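Local coordinates for UPF0201 protein MJ1564 (Methanocaldococcus jannaschii DSM 2661, PDB 2PZZ) that is of unknown function, an archaeal UPF0201 family member that resembles RNA-binding proteins in structure but is unlikely to bind RNA, at residues A[17-22]-A[84-89]; A[69-74]-A[122-127]. All blocks are in the same frame, centred on the assembly; numbering follows the deposited sequence.

Contact 1 of 2, residues A[17-22]-A[84-89]; sequences YKVKKA and LNKQAA
A22 and A89 bring helix 16-26 and the short helix 86-90 together, their CA atoms 4.9 Å apart. Both CB atoms point at the opposing helix. The methyl CB of A22 lies 3.9 Å from CB of A89, and each methyl also rests on backbone of the other side: A89 CB is 3.6 Å from A22 O, while A22 CB is 3.7 Å from K86 O. Methyl side chains at both positions let the backbones come this near, and no hydrogen bond joins the two segments. One turn earlier on each helix, V19 meets the aliphatic part of K86. With chi1 at 174°, CG1 of V19 is anti to its backbone N and touches K86 CD at 3.9 Å; the lysine chain, bent at chi2 and chi3, passes the valine at a slant.

The bend carries K86 NZ to the carbonyl oxygens of H101 and K9, to which it donates, and to a salt bridge with E14. The start of helix 86-90 is fixed by N85, an N-cap whose OD1 accepts from Q87 N at 2.6 Å, nearly in line with the C=O bond, and from A88 N at 3.0 Å, above the carbonyl plane but with the straighter N-H (161° against 131°). Beyond A22, N25 donates to A89 O. The two helices lie on one face of the antiparallel sheet: V19 reaches A8 and V10 of strand 3-10 and W44 of strand 42-48, K86 packs on I104 of strand 104-109, and T13 of the second subunit touches both.

Contact 2 of 2, residues A[69-74]-A[122-127]; sequences MVLEKG and DIAPRT
L71 and A124 mark the closest backbone approach, with CA atoms 8.3 Å apart, where the last turns of helix 64-73 face the end of helix 116-123 and A124, the first residue past it to leave helical geometry. L71 sends one branch across: its CD1 lies 4.1 Å from CG2 of I123 and 4.3 Å from CB of A124, and the leucine and isoleucine side chains cross at about a right angle. I123 uses its short branch here: CG2 stands anti to the backbone N and meets the leucine, while CG1 (chi1 -66°) is anti to the carbonyl carbon. L71 also packs on F82 of strand 79-84 and I123 on L58 of helix 52-60, joining sheet and helices.

Alongside this buried apolar patch, the extended side chain of E72 reaches toward R126. E72 OE2 is 3.7 Å from R126 NH2, a long salt bridge in which the carboxylate and guanidinium planes are 72° apart.

E72 OE2 has a stronger partner in R68 NE, one turn back on the same helix, and NH1 of R68 in turn donates to A124 O. R68 therefore links the glutamate to the backbone of the 122-127 segment. Because OE2 lies well out of the R126 guanidinium plane, with no N-H pointing at it, the attraction between E72 and R126 is one of charge, with little directional bonding; cohesion probably owes more to L71 with I123 and A124.

In the fold
From the N terminus, the chain forms strand 3-10 and enters helix 16-26, the first half of contact 1. Strands 31-36 and 42-48 and helix 52-60 follow before helix 64-73 supplies the first half of contact 2. Strand 79-84 leads directly into 84-89, closing the loop of contact 1 across 61 intervening residues. Contact 2 closes later, after strand 104-109, at the C-terminal end of helix 116-123, across 47. The two loops cross: 69-74 lies inside the first, 84-89 inside the second. Their centres are 22 Å apart on opposite sides of the chain's centre: contact 1 joins two helices on the sheet, contact 2 the C-terminal ends of two others, with the chain beyond the second.

Contact 1 of 2, residues A[17-22]-A[84-89]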
# COMPACT_ATOMS: atom_id res chain seq x y z
N TYR A 17 -4.16 -10.28 7.91
CA TYR A 17 -4.23 -11.65 7.39
C TYR A 17 -4.12 -11.68 5.87
O TYR A 17 -3.61 -12.64 5.28
CB TYR A 17 -5.51 -12.31 7.91
CG TYR A 17 -5.49 -12.32 9.42
CD1 TYR A 17 -4.44 -12.93 10.10
CD2 TYR A 17 -6.47 -11.66 10.16
CE1 TYR A 17 -4.35 -12.87 11.48
CE2 TYR A 17 -6.38 -11.60 11.56
CZ TYR A 17 -5.31 -12.21 12.21
OH TYR A 17 -5.19 -12.17 13.59
N LYS A 18 -4.56 -10.61 5.22
CA LYS A 18 -4.45 -10.54 3.78
C LYS A 18 -3.00 -10.28 3.41
O LYS A 18 -2.53 -10.72 2.35
CB LYS A 18 -5.31 -9.41 3.21
CG LYS A 18 -6.79 -9.62 3.37
CD LYS A 18 -7.54 -8.53 2.62
CE LYS A 18 -9.02 -8.86 2.50
NZ LYS A 18 -9.75 -7.79 1.75
N VAL A 19 -2.28 -9.53 4.25
CA VAL A 19 -0.87 -9.26 3.95
C VAL A 19 -0.13 -10.56 4.17
O VAL A 19 0.73 -10.92 3.38
CB VAL A 19 -0.23 -8.17 4.88
CG1 VAL A 19 1.29 -8.07 4.58
CG2 VAL A 19 -0.89 -6.83 4.65
N LYS A 20 -0.47 -11.26 5.23
CA LYS A 20 0.18 -12.54 5.54
C LYS A 20 -0.02 -13.55 4.42
O LYS A 20 0.88 -14.34 4.11
CB LYS A 20 -0.36 -13.12 6.85
CG LYS A 20 0.35 -14.39 7.27
CD LYS A 20 -0.44 -15.11 8.35
CE LYS A 20 0.23 -16.43 8.74
NZ LYS A 20 -0.54 -17.12 9.80
N LYS A 21 -1.20 -13.55 3.82
CA LYS A 21 -1.45 -14.50 2.73
C LYS A 21 -0.68 -14.09 1.49
O LYS A 21 -0.29 -14.93 0.69
CB LYS A 21 -2.95 -14.61 2.40
CG LYS A 21 -3.73 -15.37 3.47
CD LYS A 21 -5.21 -15.41 3.17
CE LYS A 21 -5.99 -15.97 4.35
NZ LYS A 21 -7.45 -15.91 4.11
N ALA A 22 -0.46 -12.78 1.33
CA ALA A 22 0.29 -12.34 0.17
C ALA A 22 1.71 -12.86 0.30
O ALA A 22 2.33 -13.26 -0.67
CB ALA A 22 0.28 -10.82 0.07
N LEU A 84 8.68 -6.81 -3.27
CA LEU A 84 7.66 -7.46 -4.08
C LEU A 84 6.39 -6.65 -3.90
O LEU A 84 6.10 -6.16 -2.80
CB LEU A 84 7.41 -8.90 -3.63
CG LEU A 84 8.54 -9.90 -3.89
CD1 LEU A 84 8.12 -11.28 -3.40
CD2 LEU A 84 8.86 -9.93 -5.37
N ASN A 85 5.64 -6.50 -4.98
CA ASN A 85 4.40 -5.76 -4.91
C ASN A 85 3.45 -6.58 -4.04
O ASN A 85 3.24 -7.77 -4.27
CB ASN A 85 3.80 -5.58 -6.29
CG ASN A 85 2.56 -4.72 -6.26
OD1 ASN A 85 1.62 -4.99 -5.50
ND2 ASN A 85 2.56 -3.68 -7.08
N LYS A 86 2.89 -5.94 -3.03
CA LYS A 86 2.00 -6.60 -2.09
C LYS A 86 0.65 -6.97 -2.71
O LYS A 86 0.06 -8.00 -2.35
CB LYS A 86 1.81 -5.68 -0.87
CG LYS A 86 1.43 -6.36 0.41
CD LYS A 86 2.01 -5.65 1.63
CE LYS A 86 1.68 -4.17 1.66
NZ LYS A 86 1.79 -3.58 3.03
N GLN A 87 0.18 -6.16 -3.65
CA GLN A 87 -1.12 -6.39 -4.30
C GLN A 87 -1.01 -7.49 -5.34
O GLN A 87 -1.91 -8.32 -5.48
CB GLN A 87 -1.62 -5.08 -4.92
CG GLN A 87 -1.49 -3.88 -3.96
CD GLN A 87 -2.11 -4.16 -2.60
OE1 GLN A 87 -1.66 -3.62 -1.57
NE2 GLN A 87 -3.14 -4.99 -2.58
N ALA A 88 0.09 -7.50 -6.08
CA ALA A 88 0.31 -8.54 -7.07
C ALA A 88 0.47 -9.86 -6.31
O ALA A 88 -0.05 -10.90 -6.72
CB ALA A 88 1.55 -8.24 -7.88
N ALA A 89 1.19 -9.81 -5.19
CA ALA A 89 1.43 -11.00 -4.39
C ALA A 89 0.14 -11.57 -3.83
O ALA A 89 -0.03 -12.79 -3.71
CB ALA A 89 2.39 -10.68 -3.25

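Contact 2 of 2, residues A[69-74]-A[122-127]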
# COMPACT_ATOMS: atom_id res chain seq x y z
N MSE A 69 17.77 -9.06 -13.30
CA MSE A 69 18.25 -7.70 -13.20
C MSE A 69 18.04 -7.16 -11.79
O MSE A 69 18.94 -6.55 -11.21
CB MSE A 69 17.52 -6.80 -14.21
CG MSE A 69 18.08 -5.39 -14.28
SE MSE A 69 16.88 -4.13 -15.13
CE MSE A 69 16.05 -3.46 -13.51
N VAL A 70 16.85 -7.39 -11.23
CA VAL A 70 16.57 -6.90 -9.89
C VAL A 70 17.45 -7.54 -8.81
O VAL A 70 17.92 -6.87 -7.90
CB VAL A 70 15.08 -7.12 -9.52
CG1 VAL A 70 14.83 -6.73 -8.07
CG2 VAL A 70 14.18 -6.28 -10.46
N LEU A 71 17.67 -8.85 -8.93
CA LEU A 71 18.51 -9.55 -7.96
C LEU A 71 19.97 -9.09 -8.01
O LEU A 71 20.62 -8.94 -6.97
CB LEU A 71 18.41 -11.06 -8.18
CG LEU A 71 16.99 -11.62 -8.04
CD1 LEU A 71 16.97 -13.14 -8.17
CD2 LEU A 71 16.42 -11.20 -6.69
N GLU A 72 20.50 -8.88 -9.21
CA GLU A 72 21.89 -8.44 -9.30
C GLU A 72 22.04 -7.02 -8.78
O GLU A 72 23.02 -6.70 -8.10
CB GLU A 72 22.38 -8.51 -10.74
CG GLU A 72 22.56 -9.92 -11.23
CD GLU A 72 23.25 -9.96 -12.56
OE1 GLU A 72 23.75 -8.89 -12.99
OE2 GLU A 72 23.31 -11.05 -13.18
N LYS A 73 21.05 -6.18 -9.07
CA LYS A 73 21.05 -4.80 -8.61
C LYS A 73 21.04 -4.67 -7.09
O LYS A 73 21.59 -3.71 -6.54
CB LYS A 73 19.84 -4.07 -9.19
CG LYS A 73 19.67 -2.63 -8.75
CD LYS A 73 18.58 -1.94 -9.57
CE LYS A 73 18.88 -2.05 -11.07
NZ LYS A 73 17.84 -1.42 -11.94
N GLY A 74 20.40 -5.61 -6.40
CA GLY A 74 20.34 -5.56 -4.95
C GLY A 74 21.40 -6.45 -4.30
O GLY A 74 21.44 -6.62 -3.09
N ASP A 122 20.65 -19.52 -10.33
CA ASP A 122 19.78 -20.66 -10.09
C ASP A 122 18.31 -20.22 -10.01
O ASP A 122 17.42 -20.91 -10.50
CB ASP A 122 20.21 -21.34 -8.80
CG ASP A 122 19.43 -22.58 -8.50
OD1 ASP A 122 18.26 -22.47 -8.07
OD2 ASP A 122 19.98 -23.69 -8.70
N ILE A 123 18.07 -19.07 -9.38
CA ILE A 123 16.72 -18.55 -9.22
C ILE A 123 16.19 -17.93 -10.51
O ILE A 123 15.08 -18.26 -10.96
CB ILE A 123 16.66 -17.50 -8.10
CG1 ILE A 123 16.96 -18.17 -6.75
CG2 ILE A 123 15.27 -16.85 -8.05
CD1 ILE A 123 16.97 -17.21 -5.55
N ALA A 124 16.97 -17.03 -11.09
CA ALA A 124 16.60 -16.34 -12.32
C ALA A 124 17.70 -16.48 -13.37
O ALA A 124 18.54 -15.59 -13.53
CB ALA A 124 16.34 -14.85 -12.02
N PRO A 125 17.71 -17.62 -14.08
CA PRO A 125 18.69 -17.93 -15.13
C PRO A 125 18.47 -17.07 -16.37
O PRO A 125 17.33 -16.74 -16.71
CB PRO A 125 18.42 -19.40 -15.44
CG PRO A 125 17.70 -19.91 -14.23
CD PRO A 125 16.82 -18.77 -13.86
N ARG A 126 19.57 -16.74 -17.05
CA ARG A 126 19.47 -15.96 -18.28
C ARG A 126 18.64 -16.76 -19.29
O ARG A 126 18.39 -17.95 -19.08
CB ARG A 126 20.86 -15.70 -18.86
CG ARG A 126 21.73 -14.81 -18.00
CD ARG A 126 22.94 -14.31 -18.75
NE ARG A 126 23.65 -13.27 -17.99
CZ ARG A 126 23.07 -12.17 -17.51
NH1 ARG A 126 21.78 -11.94 -17.71
NH2 ARG A 126 23.79 -11.29 -16.83
N THR A 127 18.22 -16.10 -20.36
CA THR A 127 17.44 -16.77 -21.41
C THR A 127 17.76 -16.21 -22.79
O THR A 127 18.39 -15.16 -22.92
CB THR A 127 15.90 -16.64 -21.19
OG1 THR A 127 15.51 -15.27 -21.34
CG2 THR A 127 15.51 -17.14 -19.81